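PDB 2ZWS: neutral ceramidase from Pseudomonas aeruginosa, which hydrolyses the N-acyl linkage of ceramides to sphingosine and free fatty acid with a bound zinc ion, and also runs the reverse synthesis. Local coordinates for residues D218-A223 with L274-K279; I519-G524 with A543-H548; T323-T328 with Q369-K374. All blocks are in the same frame, centred on the assembly; numbering follows the deposited sequence.

Contact 1. Residues D218-A223 with L274-K279; sequences DNKGYA and LRQFAK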
loop_
_atom_site.group_PDB
_atom_site.type_symbol
_atom_site.label_atom_id
_atom_site.label_comp_id
_atom_site.label_asym_id
_atom_site.label_seq_id
_atom_site.Cartn_x
_atom_site.Cartn_y
_atom_site.Cartn_z
ATOM N N ASP A 218 -7.230 1.685 -4.716
ATOM C CA ASP A 218 -7.422 0.569 -5.661
ATOM C C ASP A 218 -8.265 -0.548 -5.076
ATOM O O ASP A 218 -9.066 -0.291 -4.184
ATOM C CB ASP A 218 -6.063 0.091 -6.188
ATOM C CG ASP A 218 -6.149 -0.557 -7.569
ATOM O OD1 ASP A 218 -6.481 -1.769 -7.661
ATOM O OD2 ASP A 218 -5.867 0.145 -8.569
ATOM N N ASN A 219 -8.132 -1.782 -5.577
ATOM C CA ASN A 219 -9.133 -2.766 -5.217
ATOM C C ASN A 219 -9.102 -3.162 -3.734
ATOM O O ASN A 219 -10.155 -3.354 -3.106
ATOM C CB ASN A 219 -9.136 -3.973 -6.172
ATOM C CG ASN A 219 -7.810 -4.715 -6.238
ATOM O OD1 ASN A 219 -7.289 -5.164 -5.216
ATOM N ND2 ASN A 219 -7.299 -4.932 -7.467
ATOM N N LYS A 220 -7.909 -3.277 -3.148
ATOM C CA LYS A 220 -7.836 -3.594 -1.708
ATOM C C LYS A 220 -8.358 -2.459 -0.866
ATOM O O LYS A 220 -9.037 -2.672 0.132
ATOM C CB LYS A 220 -6.403 -3.978 -1.318
ATOM C CG LYS A 220 -6.028 -5.401 -1.888
ATOM C CD LYS A 220 -4.719 -5.887 -1.292
ATOM C CE LYS A 220 -4.432 -7.353 -1.723
ATOM N NZ LYS A 220 -5.435 -8.298 -1.129
ATOM N N GLY A 221 -8.115 -1.238 -1.322
ATOM C CA GLY A 221 -8.654 -0.069 -0.634
ATOM C C GLY A 221 -10.172 -0.024 -0.706
ATOM O O GLY A 221 -10.818 0.432 0.267
ATOM N N TYR A 222 -10.756 -0.437 -1.833
ATOM C CA TYR A 222 -12.216 -0.493 -1.917
ATOM C C TYR A 222 -12.766 -1.563 -0.962
ATOM O O TYR A 222 -13.758 -1.345 -0.273
ATOM C CB TYR A 222 -12.735 -0.787 -3.336
ATOM C CG TYR A 222 -14.248 -0.758 -3.280
ATOM C CD1 TYR A 222 -14.980 -1.943 -3.200
ATOM C CD2 TYR A 222 -14.940 0.459 -3.205
ATOM C CE1 TYR A 222 -16.361 -1.929 -3.085
ATOM C CE2 TYR A 222 -16.333 0.497 -3.090
ATOM C CZ TYR A 222 -17.032 -0.709 -3.023
ATOM O OH TYR A 222 -18.394 -0.711 -2.910
ATOM N N ALA A 223 -12.100 -2.712 -0.897
ATOM C CA ALA A 223 -12.534 -3.739 0.067
ATOM C C ALA A 223 -12.574 -3.203 1.504
ATOM O O ALA A 223 -13.550 -3.446 2.229
ATOM C CB ALA A 223 -11.620 -4.946 -0.043
ATOM N N LEU A 274 -14.843 -6.037 -4.193
ATOM C CA LEU A 274 -15.992 -6.761 -3.630
ATOM C C LEU A 274 -15.749 -8.261 -3.558
ATOM O O LEU A 274 -16.190 -8.905 -2.602
ATOM C CB LEU A 274 -17.268 -6.491 -4.416
ATOM C CG LEU A 274 -17.871 -5.112 -4.165
ATOM C CD1 LEU A 274 -19.022 -4.880 -5.131
ATOM C CD2 LEU A 274 -18.339 -4.939 -2.727
ATOM N N ARG A 275 -15.061 -8.823 -4.552
ATOM C CA ARG A 275 -14.772 -10.266 -4.525
ATOM C C ARG A 275 -13.907 -10.633 -3.322
ATOM O O ARG A 275 -14.181 -11.612 -2.616
ATOM C CB ARG A 275 -14.123 -10.723 -5.833
ATOM C CG ARG A 275 -15.103 -10.681 -6.994
ATOM C CD ARG A 275 -14.456 -11.052 -8.295
ATOM N NE ARG A 275 -15.382 -10.766 -9.390
ATOM C CZ ARG A 275 -15.162 -11.008 -10.678
ATOM N NH1 ARG A 275 -14.025 -11.568 -11.089
ATOM N NH2 ARG A 275 -16.095 -10.668 -11.568
ATOM N N GLN A 276 -12.939 -9.770 -3.023
ATOM C CA GLN A 276 -12.065 -9.983 -1.848
ATOM C C GLN A 276 -12.838 -9.782 -0.566
ATOM O O GLN A 276 -12.728 -10.583 0.363
ATOM C CB GLN A 276 -10.857 -9.044 -1.872
ATOM C CG GLN A 276 -9.923 -9.365 -3.031
ATOM C CD GLN A 276 -8.827 -8.359 -3.145
ATOM O OE1 GLN A 276 -7.841 -8.451 -2.435
ATOM N NE2 GLN A 276 -9.000 -7.370 -4.014
ATOM N N PHE A 277 -13.610 -8.699 -0.513
ATOM C CA PHE A 277 -14.422 -8.419 0.653
ATOM C C PHE A 277 -15.332 -9.606 0.978
ATOM O O PHE A 277 -15.441 -10.007 2.144
ATOM C CB PHE A 277 -15.313 -7.185 0.460
ATOM C CG PHE A 277 -16.410 -7.129 1.473
ATOM C CD1 PHE A 277 -16.138 -6.744 2.776
ATOM C CD2 PHE A 277 -17.677 -7.588 1.162
ATOM C CE1 PHE A 277 -17.146 -6.776 3.776
ATOM C CE2 PHE A 277 -18.682 -7.618 2.127
ATOM C CZ PHE A 277 -18.418 -7.228 3.441
ATOM N N ALA A 278 -16.009 -10.148 -0.042
ATOM C CA ALA A 278 -17.045 -11.151 0.218
ATOM C C ALA A 278 -16.422 -12.382 0.876
ATOM O O ALA A 278 -16.965 -12.940 1.827
ATOM C CB ALA A 278 -17.807 -11.500 -1.031
ATOM N N LYS A 279 -15.243 -12.756 0.398
ATOM C CA LYS A 279 -14.551 -13.905 0.969
ATOM C C LYS A 279 -14.069 -13.628 2.388
ATOM O O LYS A 279 -14.181 -14.507 3.266
ATOM C CB LYS A 279 -13.406 -14.389 0.059
ATOM C CG LYS A 279 -12.805 -15.762 0.476
ATOM C CD LYS A 279 -13.856 -16.861 0.292
ATOM C CE LYS A 279 -13.389 -18.244 0.681
ATOM N NZ LYS A 279 -14.448 -19.156 0.143
#
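The ring of Tyr222 is met at its edge, in plane, by Leu274, whose CD2 lies 3.6 Å from Tyr222 CE1; Trp582 packs edge-to-face with the same ring. The Phe277 ring meets His226 edge-to-face. Tyr222 and Ala223 lie on helix 218-231, Leu274 and Phe277 on helix 265-286, two helices of the N-terminal ceramidase domain whose short segments cross at -43° with axes 8.4 Å apart. The backbones come nearest at Ala223, whose CB stands 4.3 Å from Phe277 CB.

Beside this apolar part, the buried side chains of Asn219, Lys220 and Gln276 form a polar one. The Gln276 chain, extended beyond CG (chi2 174°), carries its amide across both Asn219 and Lys220 at about a right angle. Gln276 NE2 donates to Asn219 OD1 over 3.0 Å, the oxygen lying in the plane of the glutamine amide; the amide planes are 72° apart, and the donor comes from above the asparagine carbonyl plane. Gln276 NE2 also bonds Ile272 O, while Asn219 ND2 holds Ser207 OG, and both amides are thereby fixed in rotation. The side chain of Asn219 is about 6 Å from that of the zinc ligand His204, which places this polar group near the metal site. Lys220, bent only at its last torsion, shares its ammonium between Phe201 O and the glutamine: Lys220 NZ sits 2.7 Å from Gln276 OE1, almost in line with the C=O bond.

Contact 2. Residues I519-G524 with A543-H548; sequences IGKSFG and AFVTGH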
loop_
_atom_site.group_PDB
_atom_site.type_symbol
_atom_site.label_atom_id
_atom_site.label_comp_id
_atom_site.label_asym_id
_atom_site.label_seq_id
_atom_site.Cartn_x
_atom_site.Cartn_y
_atom_site.Cartn_z
ATOM N N ILE A 519 -9.125 35.456 -13.761
ATOM C CA ILE A 519 -9.315 36.867 -14.051
ATOM C C ILE A 519 -10.765 37.264 -13.782
ATOM O O ILE A 519 -11.719 36.599 -14.232
ATOM C CB ILE A 519 -8.864 37.168 -15.502
ATOM C CG1 ILE A 519 -7.346 36.972 -15.633
ATOM C CG2 ILE A 519 -9.244 38.579 -15.931
ATOM C CD1 ILE A 519 -6.521 37.846 -14.690
ATOM N N GLY A 520 -10.917 38.323 -12.993
ATOM C CA GLY A 520 -12.222 38.820 -12.615
ATOM C C GLY A 520 -12.960 38.030 -11.561
ATOM O O GLY A 520 -14.123 38.296 -11.303
ATOM N N LYS A 521 -12.293 37.051 -10.947
ATOM C CA LYS A 521 -12.960 36.221 -9.940
ATOM C C LYS A 521 -12.124 36.136 -8.660
ATOM O O LYS A 521 -11.025 36.705 -8.581
ATOM C CB LYS A 521 -13.229 34.809 -10.513
ATOM C CG LYS A 521 -14.020 34.808 -11.804
ATOM C CD LYS A 521 -14.508 33.413 -12.193
ATOM C CE LYS A 521 -14.905 33.351 -13.667
ATOM N NZ LYS A 521 -16.074 34.215 -13.967
ATOM N N SER A 522 -12.654 35.441 -7.651
ATOM C CA SER A 522 -11.906 35.208 -6.416
ATOM C C SER A 522 -11.790 33.713 -6.152
ATOM O O SER A 522 -12.624 32.932 -6.626
ATOM C CB SER A 522 -12.563 35.909 -5.218
ATOM O OG SER A 522 -13.798 35.311 -4.855
ATOM N N PHE A 523 -10.767 33.326 -5.390
ATOM C CA PHE A 523 -10.627 31.919 -5.004
ATOM C C PHE A 523 -11.927 31.455 -4.346
ATOM O O PHE A 523 -12.487 32.164 -3.526
ATOM C CB PHE A 523 -9.471 31.727 -4.015
ATOM C CG PHE A 523 -8.115 31.918 -4.604
ATOM C CD1 PHE A 523 -7.668 31.112 -5.639
ATOM C CD2 PHE A 523 -7.256 32.906 -4.110
ATOM C CE1 PHE A 523 -6.406 31.299 -6.199
ATOM C CE2 PHE A 523 -5.989 33.099 -4.665
ATOM C CZ PHE A 523 -5.556 32.272 -5.693
ATOM N N GLY A 524 -12.406 30.254 -4.664
ATOM C CA GLY A 524 -13.661 29.758 -4.077
ATOM C C GLY A 524 -14.931 30.086 -4.862
ATOM O O GLY A 524 -16.005 29.526 -4.599
ATOM N N ALA A 543 -17.920 22.978 -9.964
ATOM C CA ALA A 543 -16.520 23.386 -10.112
ATOM C C ALA A 543 -16.296 24.738 -9.485
ATOM O O ALA A 543 -17.200 25.588 -9.533
ATOM C CB ALA A 543 -16.095 23.414 -11.584
ATOM N N PHE A 544 -15.084 24.937 -8.962
ATOM C CA PHE A 544 -14.699 26.155 -8.212
ATOM C C PHE A 544 -13.339 26.668 -8.669
ATOM O O PHE A 544 -12.479 25.881 -9.063
ATOM C CB PHE A 544 -14.500 25.824 -6.736
ATOM C CG PHE A 544 -15.726 25.323 -6.029
ATOM C CD1 PHE A 544 -16.510 26.179 -5.255
ATOM C CD2 PHE A 544 -16.089 23.979 -6.133
ATOM C CE1 PHE A 544 -17.612 25.691 -4.584
ATOM C CE2 PHE A 544 -17.212 23.498 -5.481
ATOM C CZ PHE A 544 -17.970 24.359 -4.687
ATOM N N VAL A 545 -13.134 27.990 -8.594
ATOM C CA VAL A 545 -11.794 28.596 -8.726
ATOM C C VAL A 545 -10.997 28.123 -7.514
ATOM O O VAL A 545 -11.480 28.233 -6.388
ATOM C CB VAL A 545 -11.904 30.147 -8.704
ATOM C CG1 VAL A 545 -10.543 30.787 -8.723
ATOM C CG2 VAL A 545 -12.750 30.643 -9.871
ATOM N N THR A 546 -9.794 27.593 -7.720
ATOM C CA THR A 546 -9.044 27.017 -6.603
ATOM C C THR A 546 -7.575 27.420 -6.595
ATOM O O THR A 546 -7.142 28.266 -7.396
ATOM C CB THR A 546 -9.144 25.478 -6.605
ATOM O OG1 THR A 546 -10.466 25.087 -6.951
ATOM C CG2 THR A 546 -8.826 24.944 -5.230
ATOM N N GLY A 547 -6.812 26.826 -5.670
ATOM C CA GLY A 547 -5.352 26.901 -5.665
ATOM C C GLY A 547 -4.774 25.484 -5.645
ATOM O O GLY A 547 -5.484 24.490 -5.433
ATOM N N HIS A 548 -3.473 25.399 -5.866
ATOM C CA HIS A 548 -2.779 24.125 -6.025
ATOM C C HIS A 548 -2.831 23.218 -4.772
ATOM O O HIS A 548 -2.449 23.649 -3.695
ATOM C CB HIS A 548 -1.324 24.414 -6.346
ATOM C CG HIS A 548 -0.661 23.332 -7.131
ATOM N ND1 HIS A 548 -0.577 22.025 -6.688
ATOM C CD2 HIS A 548 -0.071 23.353 -8.350
ATOM C CE1 HIS A 548 0.055 21.300 -7.595
ATOM N NE2 HIS A 548 0.368 22.081 -8.615
#
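Gly524 N donates to Val545 O over 2.8 Å, a fairly straight bond (160° at the hydrogen). It ties the loop to the strand next to the closest CA pair, Phe523 and Val545. Val545 fills the angle beneath the loop: its CB lies 3.5 Å from Ser522 O, and its two methyls reach different neighbours. CG1, anti to the backbone N (chi1 175°), lies near Phe523 CA, whereas CG2 touches the aliphatic part of Lys521, 4.0 Å from Lys521 CD.

The touching parts run nearly perpendicular, 88° apart, as the loop before edge strand 526-528 passes over the end of strand 539-545 in the C-terminal domain. Strand 526-528 then pairs antiparallel with 539-545, so this crossing leads into the edge of a mixed beta-sheet of the sandwich. Gly524, with positive phi, turns the chain here, just ahead of that edge strand.

Two aromatic rings present their edges to backbone oxygens, one from each segment. Phe523 CE1 approaches Thr546 O to 3.3 Å, near the ring plane, and Ile632 of strand 629-642 touches the same ring. In the reverse sense Gly524 O lies in the plane of the Phe544 ring, 3.4 Å from Phe544 CD1, while the ring of His617 meets that of Phe544 at an inclined angle.

Contact 3. Residues T323-T328 with Q369-K374; sequences TAAIGT and QCQAEK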
loop_
_atom_site.group_PDB
_atom_site.type_symbol
_atom_site.label_atom_id
_atom_site.label_comp_id
_atom_site.label_asym_id
_atom_site.label_seq_id
_atom_site.Cartn_x
_atom_site.Cartn_y
_atom_site.Cartn_z
ATOM N N THR A 323 25.388 -8.862 -6.676
ATOM C CA THR A 323 24.926 -7.499 -6.467
ATOM C C THR A 323 23.776 -7.239 -7.450
ATOM O O THR A 323 23.563 -7.978 -8.420
ATOM C CB THR A 323 26.078 -6.489 -6.581
ATOM O OG1 THR A 323 26.715 -6.647 -7.848
ATOM C CG2 THR A 323 27.113 -6.713 -5.450
ATOM N N ALA A 324 23.000 -6.208 -7.195
ATOM C CA ALA A 324 21.732 -6.018 -7.887
ATOM C C ALA A 324 21.887 -5.662 -9.356
ATOM O O ALA A 324 22.777 -4.875 -9.750
ATOM C CB ALA A 324 20.923 -4.917 -7.187
ATOM N N ALA A 325 20.981 -6.199 -10.167
ATOM C CA ALA A 325 20.908 -5.815 -11.568
ATOM C C ALA A 325 19.509 -6.062 -12.080
ATOM O O ALA A 325 18.827 -6.969 -11.617
ATOM C CB ALA A 325 21.957 -6.592 -12.424
ATOM N N ILE A 326 19.069 -5.220 -13.009
ATOM C CA ILE A 326 17.801 -5.408 -13.703
ATOM C C ILE A 326 18.054 -5.943 -15.108
ATOM O O ILE A 326 18.981 -5.488 -15.789
ATOM C CB ILE A 326 17.039 -4.087 -13.807
ATOM C CG1 ILE A 326 16.686 -3.568 -12.426
ATOM C CG2 ILE A 326 15.753 -4.234 -14.611
ATOM C CD1 ILE A 326 16.482 -2.129 -12.489
ATOM N N GLY A 327 17.239 -6.908 -15.517
ATOM C CA GLY A 327 17.371 -7.528 -16.831
ATOM C C GLY A 327 16.428 -6.944 -17.863
ATOM O O GLY A 327 15.499 -6.192 -17.530
ATOM N N THR A 328 16.666 -7.307 -19.124
ATOM C CA THR A 328 15.834 -6.870 -20.243
ATOM C C THR A 328 14.532 -7.669 -20.260
ATOM O O THR A 328 14.505 -8.829 -19.820
ATOM C CB THR A 328 16.559 -7.066 -21.612
ATOM O OG1 THR A 328 16.790 -8.465 -21.824
ATOM C CG2 THR A 328 17.905 -6.313 -21.662
ATOM N N GLN A 369 28.286 -13.213 -15.096
ATOM C CA GLN A 369 28.287 -14.648 -14.881
ATOM C C GLN A 369 27.342 -15.084 -13.776
ATOM O O GLN A 369 26.577 -16.025 -13.973
ATOM C CB GLN A 369 29.696 -15.192 -14.654
ATOM C CG GLN A 369 30.531 -15.213 -15.928
ATOM C CD GLN A 369 29.771 -15.763 -17.139
ATOM O OE1 GLN A 369 29.516 -15.040 -18.113
ATOM N NE2 GLN A 369 29.404 -17.043 -17.083
ATOM N N CYS A 370 27.381 -14.415 -12.626
ATOM C CA CYS A 370 26.534 -15.021 -11.619
ATOM C C CYS A 370 25.033 -14.590 -11.731
ATOM O O CYS A 370 24.214 -15.339 -11.220
ATOM C CB CYS A 370 27.173 -15.096 -10.182
ATOM S SG CYS A 370 28.655 -16.148 -9.921
ATOM N N GLN A 371 24.682 -13.552 -12.497
ATOM C CA GLN A 371 23.271 -13.251 -12.807
ATOM C C GLN A 371 22.593 -14.285 -13.730
ATOM O O GLN A 371 21.385 -14.214 -13.977
ATOM C CB GLN A 371 23.137 -11.839 -13.390
ATOM C CG GLN A 371 23.380 -10.714 -12.384
ATOM C CD GLN A 371 22.191 -10.500 -11.447
ATOM O OE1 GLN A 371 21.110 -11.051 -11.671
ATOM N NE2 GLN A 371 22.391 -9.693 -10.392
ATOM N N ALA A 372 23.391 -15.233 -14.246
ATOM C CA ALA A 372 22.884 -16.446 -14.918
ATOM C C ALA A 372 22.087 -16.097 -16.168
ATOM O O ALA A 372 22.608 -15.398 -17.046
ATOM C CB ALA A 372 22.085 -17.342 -13.927
ATOM N N GLU A 373 20.835 -16.522 -16.265
ATOM C CA GLU A 373 20.095 -16.304 -17.513
ATOM C C GLU A 373 19.646 -14.870 -17.784
ATOM O O GLU A 373 19.142 -14.556 -18.854
ATOM C CB GLU A 373 18.983 -17.336 -17.755
ATOM C CG GLU A 373 18.243 -17.874 -16.578
ATOM C CD GLU A 373 19.056 -18.800 -15.676
ATOM O OE1 GLU A 373 19.486 -19.918 -16.068
ATOM O OE2 GLU A 373 19.236 -18.392 -14.531
ATOM N N LYS A 374 19.841 -13.986 -16.812
ATOM C CA LYS A 374 19.509 -12.593 -17.018
ATOM C C LYS A 374 20.399 -11.923 -18.069
ATOM O O LYS A 374 21.609 -12.158 -18.104
ATOM C CB LYS A 374 19.667 -11.849 -15.682
ATOM C CG LYS A 374 19.191 -10.375 -15.709
ATOM C CD LYS A 374 19.349 -9.695 -14.330
ATOM C CE LYS A 374 18.245 -10.143 -13.378
ATOM N NZ LYS A 374 18.639 -9.761 -11.987
#
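Gln371 and Lys374 reach from one turn to the backbone of 323-328, the glutamine bending towards Thr323 and the lysine running past Gly327. With CG anti to the backbone N (chi1 -173°), the Lys374 chain lays its methylenes directly over the bare CA of the glycine, Lys374 CG lying 3.6 Å from Gly327 CA. A bend at chi3 then carries the ammonium to a site where Thr465 O, Ala325 O and Gln371 OE1 together accept from it. Lys374 NZ is 2.8 Å from Ala325 O, above the carbonyl plane, and also 2.8 Å from Gln371 OE1, so three oxygens hold this buried charge. The lysine bond steadies the glutamine amide, whose nitrogen faces the other way: Gln371 NE2 makes a weak, bent bond of 2.9 Å to Thr323 O, and lies 3.7 Å from Ala325 CB. Leu466 O also accepts from this amide nitrogen.

A type II' turn from Gln371 to Lys374 places both side chains together. It links helix 365-370, which carries Cys370, the probable disulfide partner of Cys322, to strand 376-378, which pairs antiparallel with strand 326-327; Tyr455 of helix 452-457 bonds Gln371 O and packs on Lys374.

In the fold
Contacts 1 and 3 both lie in the N-terminal ceramidase domain, with centres 36 Å apart, whereas contact 2 belongs to the C-terminal domain; none touches another. Contact 1 is the most central and largely buried, a helix-helix crossing close to the zinc site. Contact 2, 33 Å from the chain centre, is a loop-strand crossing with a buried base and an exposed lysine; contact 3 is partly buried and joins a turn after a helix to a loop and the short strand that follows it. Their chemistry differs: side-chain amides and an ammonium bond one another in contact 1, contact 2 rests on a backbone bond, the packing of Val545 and ring edges against carbonyl oxygens, and side chains seek backbone carbonyls in contact 3.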